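Side-chain contacts in 2-hydroxyisobutyryl-CoA synthetase (Aquincola tertiaricarbonis, PDB 6HDY), which belongs to the AMP-binding (ANL) enzyme family and has a large AMP-binding region followed by a smaller C-terminal domain: residues Q59-H64 with R70-A75; K191-G196 with A204-W209; E352-C355 with P360-P363; K451-A456 with R478-Q483. All coordinates share one frame; numbering follows the deposited sequence.

Overall arrangement
Along the chain the four contacts follow one another in series, and none touches another. Contact 1 joins helices 43-64 and 66-74 near the N-terminus. Contact 2 links strand 191-193, outermost within the chain in the five-stranded parallel sheet, to helix 202-213, about 45 Å from contact 1 between centres. Contact 3, in a loop and on strand 361-362 of a three-stranded antiparallel sheet, is the most central, about 17 Å from the centre of the chain. Contact 4, on strand 450-454 and helix 474-486, belongs to the C-terminal region, the others to the larger part. Contact 2 also meets the second subunit; contacts 1, 3 and 4 do not.

Contact 1. Residues Q59-H64 with R70-A75; sequences QYAWEH and RKWEEA. With SO4 (sulfate ion), chain D.
Two tryptophans, Trp62 and Trp72, carry the apolar part of this helix-to-helix contact. Helix segments 59-64 and 70-74 run at 110° to each other, with axes 10.9 Å apart at closest approach, and the two indoles do most of the spanning. Trp62 CE3 lies 3.7 Å from Trp72 CE3, and each of these atoms is at the edge of the other indole, near its plane; the rings meet edge against edge without stacking. Trp62 reaches across because its CG is anti to the backbone N (chi1 -177°). On the same Trp72 ring, CH2 comes within 3.8 Å of Ala61 CB, so this buried indole also packs on the small residue preceding Trp62.

The mixed polar and apolar part lies where Glu73 is exposed. Glu73 CG approaches Trp62 CH2 at 4.0 Å, its carboxylate plane turned 81° from the indole plane. Arg69, in helix 66-74 just before Arg70, makes a cation-pi contact with Trp62.

The ionic part concerns Arg70, whose CB points away from helix 59-64. Through a chain bent at chi3 it binds a sulfate ion, probably from the crystallisation liquor: Arg70 NE donates to sulfate O3 at 2.8 Å and Arg70 NH2 to sulfate O1 at 3.0 Å, while NH2 also pairs with Asp112. With no hydrogen bond between the segments, the chemistry implies that their direct cohesion rests on van der Waals contact of the indoles with each other, with Ala61 and with the Glu73 chain.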
# COMPACT_ATOMS: atom_id res chain seq x y z
N GLN A 59 16.60 29.48 -10.33
CA GLN A 59 16.67 30.59 -9.37
C GLN A 59 16.13 30.07 -8.04
O GLN A 59 16.71 30.33 -6.99
CB GLN A 59 15.84 31.78 -9.86
CG GLN A 59 16.53 32.63 -10.92
CD GLN A 59 15.57 33.40 -11.82
OE1 GLN A 59 14.45 33.75 -11.43
NE2 GLN A 59 16.02 33.71 -13.03
N TYR A 60 15.04 29.28 -8.11
CA TYR A 60 14.43 28.70 -6.92
C TYR A 60 15.43 27.76 -6.21
O TYR A 60 15.58 27.86 -5.01
CB TYR A 60 13.09 28.02 -7.25
CG TYR A 60 12.51 27.23 -6.08
CD1 TYR A 60 11.77 27.87 -5.09
CD2 TYR A 60 12.72 25.86 -5.96
CE1 TYR A 60 11.24 27.15 -4.02
CE2 TYR A 60 12.22 25.14 -4.88
CZ TYR A 60 11.48 25.79 -3.91
OH TYR A 60 11.02 25.08 -2.83
N ALA A 61 16.13 26.89 -6.97
CA ALA A 61 17.10 25.94 -6.42
C ALA A 61 18.34 26.63 -5.85
O ALA A 61 18.82 26.26 -4.80
CB ALA A 61 17.50 24.93 -7.48
N TRP A 62 18.82 27.68 -6.53
CA TRP A 62 19.95 28.49 -6.07
C TRP A 62 19.66 29.12 -4.72
O TRP A 62 20.55 29.25 -3.88
CB TRP A 62 20.21 29.60 -7.08
CG TRP A 62 21.38 30.49 -6.78
CD1 TRP A 62 21.36 31.71 -6.17
CD2 TRP A 62 22.73 30.28 -7.22
NE1 TRP A 62 22.62 32.27 -6.18
CE2 TRP A 62 23.47 31.42 -6.84
CE3 TRP A 62 23.39 29.22 -7.88
CZ2 TRP A 62 24.85 31.55 -7.11
CZ3 TRP A 62 24.75 29.34 -8.14
CH2 TRP A 62 25.46 30.49 -7.75
N GLU A 63 18.40 29.52 -4.51
CA GLU A 63 17.93 30.17 -3.29
C GLU A 63 17.71 29.20 -2.13
O GLU A 63 17.97 29.59 -1.00
CB GLU A 63 16.62 30.93 -3.57
CG GLU A 63 16.38 32.14 -2.68
CD GLU A 63 17.40 33.24 -2.84
OE1 GLU A 63 17.88 33.46 -3.98
OE2 GLU A 63 17.73 33.89 -1.82
N HIS A 64 17.19 27.98 -2.40
CA HIS A 64 16.79 27.05 -1.34
C HIS A 64 17.60 25.77 -1.20
O HIS A 64 17.49 25.09 -0.18
CB HIS A 64 15.31 26.71 -1.53
CG HIS A 64 14.42 27.90 -1.36
ND1 HIS A 64 13.73 28.44 -2.43
CD2 HIS A 64 14.19 28.66 -0.27
CE1 HIS A 64 13.08 29.49 -1.95
NE2 HIS A 64 13.32 29.65 -0.66
N ARG A 70 26.25 24.65 -4.40
CA ARG A 70 27.61 24.08 -4.36
C ARG A 70 28.01 23.42 -5.68
O ARG A 70 29.13 23.65 -6.15
CB ARG A 70 27.75 23.06 -3.23
CG ARG A 70 28.14 23.66 -1.89
CD ARG A 70 28.37 22.58 -0.85
NE ARG A 70 27.18 21.76 -0.62
CZ ARG A 70 26.25 22.03 0.30
NH1 ARG A 70 26.38 23.08 1.10
NH2 ARG A 70 25.20 21.24 0.44
N LYS A 71 27.12 22.60 -6.25
CA LYS A 71 27.35 21.84 -7.48
C LYS A 71 27.54 22.76 -8.66
O LYS A 71 28.47 22.57 -9.44
CB LYS A 71 26.21 20.84 -7.75
CG LYS A 71 26.59 19.78 -8.77
CD LYS A 71 25.40 18.96 -9.27
CE LYS A 71 25.79 17.56 -9.69
NZ LYS A 71 27.08 17.51 -10.45
N TRP A 72 26.65 23.76 -8.80
CA TRP A 72 26.69 24.73 -9.89
C TRP A 72 27.90 25.61 -9.83
O TRP A 72 28.51 25.83 -10.88
CB TRP A 72 25.40 25.54 -9.98
CG TRP A 72 24.21 24.70 -10.34
CD1 TRP A 72 24.21 23.41 -10.80
CD2 TRP A 72 22.84 25.08 -10.22
NE1 TRP A 72 22.93 22.98 -11.02
CE2 TRP A 72 22.06 23.98 -10.65
CE3 TRP A 72 22.18 26.25 -9.81
CZ2 TRP A 72 20.66 24.03 -10.70
CZ3 TRP A 72 20.80 26.28 -9.81
CH2 TRP A 72 20.05 25.19 -10.27
N GLU A 73 28.28 26.07 -8.62
CA GLU A 73 29.47 26.92 -8.43
C GLU A 73 30.74 26.16 -8.87
O GLU A 73 31.61 26.75 -9.53
CB GLU A 73 29.60 27.37 -6.96
CG GLU A 73 28.71 28.54 -6.57
CD GLU A 73 28.65 28.86 -5.08
OE1 GLU A 73 28.00 29.86 -4.72
OE2 GLU A 73 29.26 28.11 -4.28
N GLU A 74 30.81 24.85 -8.56
CA GLU A 74 31.90 23.93 -8.91
C GLU A 74 32.04 23.77 -10.44
O GLU A 74 33.17 23.72 -10.94
CB GLU A 74 31.68 22.57 -8.20
CG GLU A 74 32.76 21.51 -8.42
CD GLU A 74 34.19 21.92 -8.13
OE1 GLU A 74 34.56 21.98 -6.93
OE2 GLU A 74 34.94 22.17 -9.10
N ALA A 75 30.90 23.74 -11.18
CA ALA A 75 30.88 23.63 -12.65
C ALA A 75 30.91 24.99 -13.38
O ALA A 75 30.85 25.02 -14.62
CB ALA A 75 29.68 22.82 -13.10
S SO4 D . 26.21 17.88 -0.77
O1 SO4 D . 24.91 18.35 -0.24
O2 SO4 D . 27.02 17.27 0.30
O3 SO4 D . 26.93 19.03 -1.35
O4 SO4 D . 26.04 16.86 -1.83

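Contact 2. Residues K191-G196 with A204-W209; sequences KAFPFG and ARLVQW
In the five-stranded parallel sheet of the AMP-binding region, strand 191-193, outermost within the chain, leads through a loop into helix 202-213, and this contact is where the strand end packs on that helix. Phe193, Phe195 and Trp209 form an aromatic cluster, with Leu206 and Arg205 completing the helix side. Phe195 N donates a backbone hydrogen bond to Phe193 O around Pro194, the centre of an inverse gamma turn, and both phenylalanines point toward the helix.

The clearest directional contact is a CH-pi interaction: Leu206 CD1 stands over one face of the Phe195 ring, 3.9 Å from its centroid and 20° off the normal. A trans first torsion (chi1 -176°) brings the leucine branch there, and Leu206 CB touches Phe195 CE1 at 3.7 Å. In the aromatic pairs the ring planes are inclined and form no regular stack. Those of Phe193 and the Trp209 six-membered ring differ by 38°, with Phe193 CZ 3.8 Å from Trp209 CE3; the centroids of Phe195 and the Trp209 five-membered ring are 5.8 Å apart.

Ala192 makes backbone hydrogen bonds to the second subunit. Leu174 of that subunit packs on Phe195 and Trp209, and its Val124 on Phe193, so the cluster also belongs to the dimer interface. The Arg205 chain, bent at chi3, carries its guanidinium obliquely to the Phe195 ring, placing Arg205 NH2 3.7 Å from Phe195 CZ.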
# COMPACT_ATOMS: atom_id res chain seq x y z
N LYS A 191 -12.78 5.58 -9.93
CA LYS A 191 -12.99 4.80 -8.71
C LYS A 191 -11.61 4.14 -8.45
O LYS A 191 -11.27 3.15 -9.10
CB LYS A 191 -14.07 3.73 -8.91
CG LYS A 191 -15.48 4.26 -9.07
CD LYS A 191 -16.38 3.14 -9.53
CE LYS A 191 -17.80 3.58 -9.75
NZ LYS A 191 -17.91 4.70 -10.73
N ALA A 192 -10.78 4.76 -7.58
CA ALA A 192 -9.43 4.21 -7.33
C ALA A 192 -9.53 2.90 -6.57
O ALA A 192 -10.18 2.85 -5.53
CB ALA A 192 -8.57 5.22 -6.57
N PHE A 193 -8.96 1.82 -7.13
CA PHE A 193 -8.97 0.49 -6.53
C PHE A 193 -7.50 0.08 -6.17
O PHE A 193 -6.85 -0.66 -6.93
CB PHE A 193 -9.68 -0.52 -7.46
CG PHE A 193 -9.67 -1.96 -7.02
CD1 PHE A 193 -9.73 -2.30 -5.66
CD2 PHE A 193 -9.67 -3.00 -7.95
CE1 PHE A 193 -9.72 -3.63 -5.25
CE2 PHE A 193 -9.69 -4.34 -7.54
CZ PHE A 193 -9.71 -4.65 -6.19
N PRO A 194 -6.96 0.58 -5.02
CA PRO A 194 -5.57 0.25 -4.68
C PRO A 194 -5.40 -1.13 -4.04
O PRO A 194 -5.21 -1.26 -2.83
CB PRO A 194 -5.16 1.41 -3.78
CG PRO A 194 -6.42 1.81 -3.08
CD PRO A 194 -7.57 1.46 -3.99
N PHE A 195 -5.45 -2.18 -4.89
CA PHE A 195 -5.28 -3.54 -4.38
C PHE A 195 -3.82 -3.76 -3.97
O PHE A 195 -3.57 -4.45 -3.01
CB PHE A 195 -5.75 -4.60 -5.42
CG PHE A 195 -5.73 -6.02 -4.89
CD1 PHE A 195 -4.58 -6.80 -4.99
CD2 PHE A 195 -6.87 -6.58 -4.32
CE1 PHE A 195 -4.56 -8.12 -4.51
CE2 PHE A 195 -6.84 -7.89 -3.80
CZ PHE A 195 -5.68 -8.65 -3.91
N GLY A 196 -2.87 -3.19 -4.68
CA GLY A 196 -1.48 -3.38 -4.30
C GLY A 196 -0.90 -4.69 -4.77
O GLY A 196 -1.46 -5.34 -5.65
N ALA A 204 -3.96 -14.65 -6.46
CA ALA A 204 -5.10 -15.57 -6.56
C ALA A 204 -6.37 -14.82 -6.18
O ALA A 204 -7.39 -14.97 -6.84
CB ALA A 204 -4.90 -16.79 -5.66
N ARG A 205 -6.30 -13.94 -5.17
CA ARG A 205 -7.44 -13.15 -4.74
C ARG A 205 -7.77 -12.02 -5.72
O ARG A 205 -8.95 -11.78 -5.99
CB ARG A 205 -7.25 -12.66 -3.31
CG ARG A 205 -7.52 -13.77 -2.29
CD ARG A 205 -7.60 -13.30 -0.84
NE ARG A 205 -6.34 -12.73 -0.38
CZ ARG A 205 -6.03 -11.44 -0.46
NH1 ARG A 205 -4.85 -11.01 -0.04
NH2 ARG A 205 -6.91 -10.58 -0.96
N LEU A 206 -6.74 -11.40 -6.31
CA LEU A 206 -6.89 -10.32 -7.29
C LEU A 206 -7.68 -10.73 -8.51
O LEU A 206 -8.54 -9.98 -8.93
CB LEU A 206 -5.52 -9.75 -7.72
CG LEU A 206 -5.54 -8.53 -8.70
CD1 LEU A 206 -6.51 -7.41 -8.20
CD2 LEU A 206 -4.13 -7.95 -8.83
N VAL A 207 -7.36 -11.89 -9.09
CA VAL A 207 -8.05 -12.38 -10.29
C VAL A 207 -9.56 -12.51 -10.01
O VAL A 207 -10.36 -12.09 -10.86
CB VAL A 207 -7.42 -13.65 -10.93
CG1 VAL A 207 -6.03 -13.32 -11.48
CG2 VAL A 207 -7.36 -14.83 -9.97
N GLN A 208 -9.95 -12.97 -8.80
CA GLN A 208 -11.35 -13.04 -8.38
C GLN A 208 -11.95 -11.64 -8.32
O GLN A 208 -13.05 -11.46 -8.83
CB GLN A 208 -11.53 -13.76 -7.02
CG GLN A 208 -11.17 -15.25 -7.02
CD GLN A 208 -12.02 -16.13 -7.94
OE1 GLN A 208 -13.13 -15.76 -8.40
NE2 GLN A 208 -11.51 -17.32 -8.24
N TRP A 209 -11.20 -10.63 -7.75
CA TRP A 209 -11.67 -9.24 -7.68
C TRP A 209 -11.82 -8.61 -9.05
O TRP A 209 -12.75 -7.85 -9.24
CB TRP A 209 -10.77 -8.37 -6.78
CG TRP A 209 -11.09 -8.52 -5.33
CD1 TRP A 209 -10.64 -9.49 -4.49
CD2 TRP A 209 -11.96 -7.69 -4.55
NE1 TRP A 209 -11.16 -9.32 -3.24
CE2 TRP A 209 -11.98 -8.23 -3.24
CE3 TRP A 209 -12.69 -6.52 -4.82
CZ2 TRP A 209 -12.74 -7.66 -2.22
CZ3 TRP A 209 -13.42 -5.95 -3.79
CH2 TRP A 209 -13.46 -6.53 -2.52

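Contact 3. Residues E352-C355 with P360-P363; sequences ENPC and PRLP. With SO4 (sulfate ion), chain E.
A chi1 of -169° and a chain extended from CG to NE send Arg361 from its strand alongside Asn353 to Pro354, while Asn353, whose CG lies beside its own backbone N, presents OD1 to the arginine chain. Arg361 belongs to strand 361-362, outermost within the chain in a three-stranded antiparallel sheet; residues 352-355 lie in the loop that precedes this strand, so the contact packs the loop against its start.

Asn353 and Arg361 pass each other in opposite directions. Asn353 OD1 meets the aliphatic part of the arginine, 3.4 Å from Arg361 CD, and the amide and guanidinium planes stand 77° apart. No hydrogen bond joins the two side chains. Instead Asn353 ND2 donates to the carbonyl oxygens of Arg357 and Tyr359, which anchors the amide within its own loop, and Arg361 NH2 is held by Asp295 O.

Farther out, Pro354 crosses the arginine at about a right angle, its CD 3.7 Å from Arg361 NH1. A sulfate ion, probably from the crystallisation liquor, is bound by Arg361 and bordered by Pro354. Arg361 NH1 donates to sulfate O2 at 2.9 Å with an N-H...O angle of 146°, and more weakly to O1 at 3.0 Å. On the proline ring, Pro354 CG lies 3.5 Å from sulfate O2.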
# COMPACT_ATOMS: atom_id res chain seq x y z
N GLU A 352 5.22 14.03 -36.37
CA GLU A 352 3.80 14.18 -36.04
C GLU A 352 3.28 12.95 -35.28
O GLU A 352 3.64 11.82 -35.62
CB GLU A 352 3.01 14.38 -37.36
CG GLU A 352 1.69 15.12 -37.21
CD GLU A 352 0.97 15.42 -38.51
OE1 GLU A 352 0.74 14.48 -39.30
OE2 GLU A 352 0.60 16.60 -38.73
N ASN A 353 2.45 13.16 -34.25
CA ASN A 353 1.90 12.07 -33.46
C ASN A 353 0.44 11.84 -33.80
O ASN A 353 -0.27 12.83 -34.00
CB ASN A 353 2.08 12.34 -31.96
CG ASN A 353 3.53 12.46 -31.57
OD1 ASN A 353 4.32 11.52 -31.74
ND2 ASN A 353 3.93 13.61 -31.05
N PRO A 354 -0.03 10.56 -33.85
CA PRO A 354 -1.46 10.30 -34.18
C PRO A 354 -2.49 11.00 -33.28
O PRO A 354 -3.57 11.36 -33.76
CB PRO A 354 -1.59 8.77 -34.11
CG PRO A 354 -0.21 8.25 -34.20
CD PRO A 354 0.71 9.29 -33.65
N CYS A 355 -2.15 11.23 -31.99
CA CYS A 355 -3.03 11.94 -31.06
C CYS A 355 -3.05 13.45 -31.33
O CYS A 355 -4.00 14.13 -30.92
CB CYS A 355 -2.69 11.62 -29.60
SG CYS A 355 -1.08 12.23 -29.05
N PRO A 360 8.07 15.50 -28.33
CA PRO A 360 9.02 14.49 -28.83
C PRO A 360 8.55 13.12 -28.32
O PRO A 360 7.79 13.04 -27.34
CB PRO A 360 10.35 14.86 -28.15
CG PRO A 360 10.16 16.27 -27.68
CD PRO A 360 8.71 16.35 -27.31
N ARG A 361 8.96 12.06 -29.01
CA ARG A 361 8.52 10.71 -28.72
C ARG A 361 9.70 9.76 -28.52
O ARG A 361 10.76 9.95 -29.11
CB ARG A 361 7.66 10.23 -29.92
CG ARG A 361 6.88 8.93 -29.73
CD ARG A 361 6.01 8.66 -30.94
NE ARG A 361 4.99 7.64 -30.66
CZ ARG A 361 4.04 7.27 -31.51
NH1 ARG A 361 3.96 7.82 -32.72
NH2 ARG A 361 3.17 6.32 -31.17
N LEU A 362 9.48 8.71 -27.73
CA LEU A 362 10.35 7.57 -27.52
C LEU A 362 9.57 6.42 -28.19
O LEU A 362 8.77 5.74 -27.53
CB LEU A 362 10.61 7.32 -26.02
CG LEU A 362 11.05 8.53 -25.17
CD1 LEU A 362 11.30 8.11 -23.71
CD2 LEU A 362 12.28 9.22 -25.74
N PRO A 363 9.72 6.26 -29.54
CA PRO A 363 8.90 5.28 -30.28
C PRO A 363 8.99 3.82 -29.85
O PRO A 363 8.08 3.03 -30.15
CB PRO A 363 9.39 5.43 -31.72
CG PRO A 363 10.02 6.75 -31.78
CD PRO A 363 10.62 6.99 -30.46
S SO4 E . 2.88 6.49 -35.68
O1 SO4 E . 3.34 7.88 -35.61
O2 SO4 E . 2.45 6.00 -34.37
O3 SO4 E . 1.75 6.39 -36.60
O4 SO4 E . 3.99 5.65 -36.16

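Contact 4. Residues K451-A456 with R478-Q483; sequences KVELVA and RALNQQ
Leu480 and Glu453 open this strand-to-helix contact in the C-terminal part of the chain, between strand 450-454, outermost within the chain in a four-stranded mixed sheet, and helix 474-486. The short segments 451-454 and 478-483 cross at 90°, their axes approach to 10.1 Å, and side chains from both span the interval.

Going along the helix, Leu480 comes first. Its CB points neither at the strand nor from it, but the branch beyond comes closer, and Leu480 CD1 touches Glu453 OE2 at 3.4 Å. This is a methyl group beside a carboxylate oxygen that is already paired: Glu453 OE2 accepts a salt bridge from Arg416 on neighbouring strand 413-419.

At the next position, Asn481 makes the one hydrogen bond between the segments. Lys451, extended beyond CG, crosses the asparagine side chain at about a right angle and donates from NZ to Asn481 OD1 at 3.0 Å. The donor is tilted 30° from the carbonyl plane, with a C=O...N angle of 149°. Glu412 is a weak, long ionic partner of the same lysine.

One turn after Ala479, the exposed Gln483, extended beyond CG, crosses Glu453 at about a right angle. Its amide plane is steeply inclined to the Glu453 carboxylate, and no hydrogen bond links the two groups: Glu453 OE1 lies 3.6 Å from both Gln483 OE1 and Gln483 NE2.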
# COMPACT_ATOMS: atom_id res chain seq x y z
N LYS A 451 23.88 -20.67 -26.15
CA LYS A 451 23.67 -21.99 -25.56
C LYS A 451 22.37 -21.92 -24.73
O LYS A 451 22.24 -21.05 -23.87
CB LYS A 451 24.85 -22.38 -24.67
CG LYS A 451 26.01 -23.01 -25.41
CD LYS A 451 27.12 -23.43 -24.45
CE LYS A 451 28.14 -24.33 -25.11
NZ LYS A 451 29.27 -24.64 -24.20
N VAL A 452 21.41 -22.82 -25.01
CA VAL A 452 20.12 -22.89 -24.32
C VAL A 452 20.02 -24.17 -23.49
O VAL A 452 20.21 -25.26 -24.00
CB VAL A 452 18.90 -22.74 -25.28
CG1 VAL A 452 17.57 -22.80 -24.51
CG2 VAL A 452 18.98 -21.46 -26.10
N GLU A 453 19.69 -24.03 -22.21
CA GLU A 453 19.38 -25.15 -21.33
C GLU A 453 17.87 -25.01 -21.05
O GLU A 453 17.43 -23.92 -20.67
CB GLU A 453 20.17 -25.07 -20.00
CG GLU A 453 19.93 -26.29 -19.12
CD GLU A 453 20.10 -26.13 -17.62
OE1 GLU A 453 20.08 -27.16 -16.90
OE2 GLU A 453 20.22 -24.98 -17.14
N LEU A 454 17.08 -26.08 -21.27
CA LEU A 454 15.65 -26.00 -20.96
C LEU A 454 15.45 -26.35 -19.50
O LEU A 454 16.12 -27.26 -18.97
CB LEU A 454 14.78 -26.96 -21.79
CG LEU A 454 14.59 -26.70 -23.29
CD1 LEU A 454 13.74 -27.78 -23.91
CD2 LEU A 454 13.98 -25.33 -23.55
N VAL A 455 14.52 -25.65 -18.85
CA VAL A 455 14.10 -25.93 -17.48
C VAL A 455 12.62 -26.35 -17.53
O VAL A 455 11.95 -26.12 -18.54
CB VAL A 455 14.36 -24.78 -16.47
CG1 VAL A 455 15.86 -24.54 -16.25
CG2 VAL A 455 13.63 -23.49 -16.85
N ALA A 456 12.13 -26.98 -16.46
CA ALA A 456 10.76 -27.47 -16.34
C ALA A 456 9.76 -26.32 -16.48
O ALA A 456 10.02 -25.24 -15.97
CB ALA A 456 10.57 -28.16 -15.00
N ARG A 478 30.31 -20.47 -14.95
CA ARG A 478 31.26 -21.54 -15.21
C ARG A 478 30.61 -22.91 -15.02
O ARG A 478 30.76 -23.75 -15.90
CB ARG A 478 32.55 -21.37 -14.39
CG ARG A 478 33.30 -20.11 -14.83
CD ARG A 478 34.78 -20.31 -14.87
NE ARG A 478 35.44 -19.20 -15.54
CZ ARG A 478 36.41 -18.46 -15.01
NH1 ARG A 478 36.84 -18.72 -13.78
NH2 ARG A 478 36.97 -17.48 -15.70
N ALA A 479 29.80 -23.08 -13.95
CA ALA A 479 29.07 -24.32 -13.68
C ALA A 479 28.11 -24.67 -14.81
O ALA A 479 28.07 -25.83 -15.22
CB ALA A 479 28.30 -24.21 -12.37
N LEU A 480 27.39 -23.66 -15.34
CA LEU A 480 26.44 -23.84 -16.44
C LEU A 480 27.14 -24.18 -17.76
O LEU A 480 26.74 -25.15 -18.40
CB LEU A 480 25.48 -22.64 -16.57
CG LEU A 480 24.36 -22.75 -17.64
CD1 LEU A 480 23.51 -24.02 -17.48
CD2 LEU A 480 23.49 -21.53 -17.61
N ASN A 481 28.19 -23.42 -18.13
CA ASN A 481 28.97 -23.65 -19.36
C ASN A 481 29.54 -25.07 -19.39
O ASN A 481 29.33 -25.79 -20.37
CB ASN A 481 30.06 -22.59 -19.53
CG ASN A 481 30.33 -22.23 -20.98
OD1 ASN A 481 29.64 -22.66 -21.91
ND2 ASN A 481 31.35 -21.41 -21.20
N GLN A 482 30.22 -25.48 -18.29
CA GLN A 482 30.80 -26.80 -18.06
C GLN A 482 29.72 -27.91 -18.13
O GLN A 482 30.00 -28.98 -18.69
CB GLN A 482 31.48 -26.83 -16.69
CG GLN A 482 32.84 -26.12 -16.63
CD GLN A 482 33.22 -25.67 -15.23
OE1 GLN A 482 32.77 -26.22 -14.23
NE2 GLN A 482 34.08 -24.66 -15.14
N GLN A 483 28.51 -27.67 -17.57
CA GLN A 483 27.39 -28.62 -17.60
C GLN A 483 26.86 -28.75 -19.05
O GLN A 483 26.57 -29.87 -19.49
CB GLN A 483 26.25 -28.15 -16.66
CG GLN A 483 25.06 -29.12 -16.57
CD GLN A 483 23.75 -28.48 -16.16
OE1 GLN A 483 23.57 -27.25 -16.22
NE2 GLN A 483 22.78 -29.30 -15.78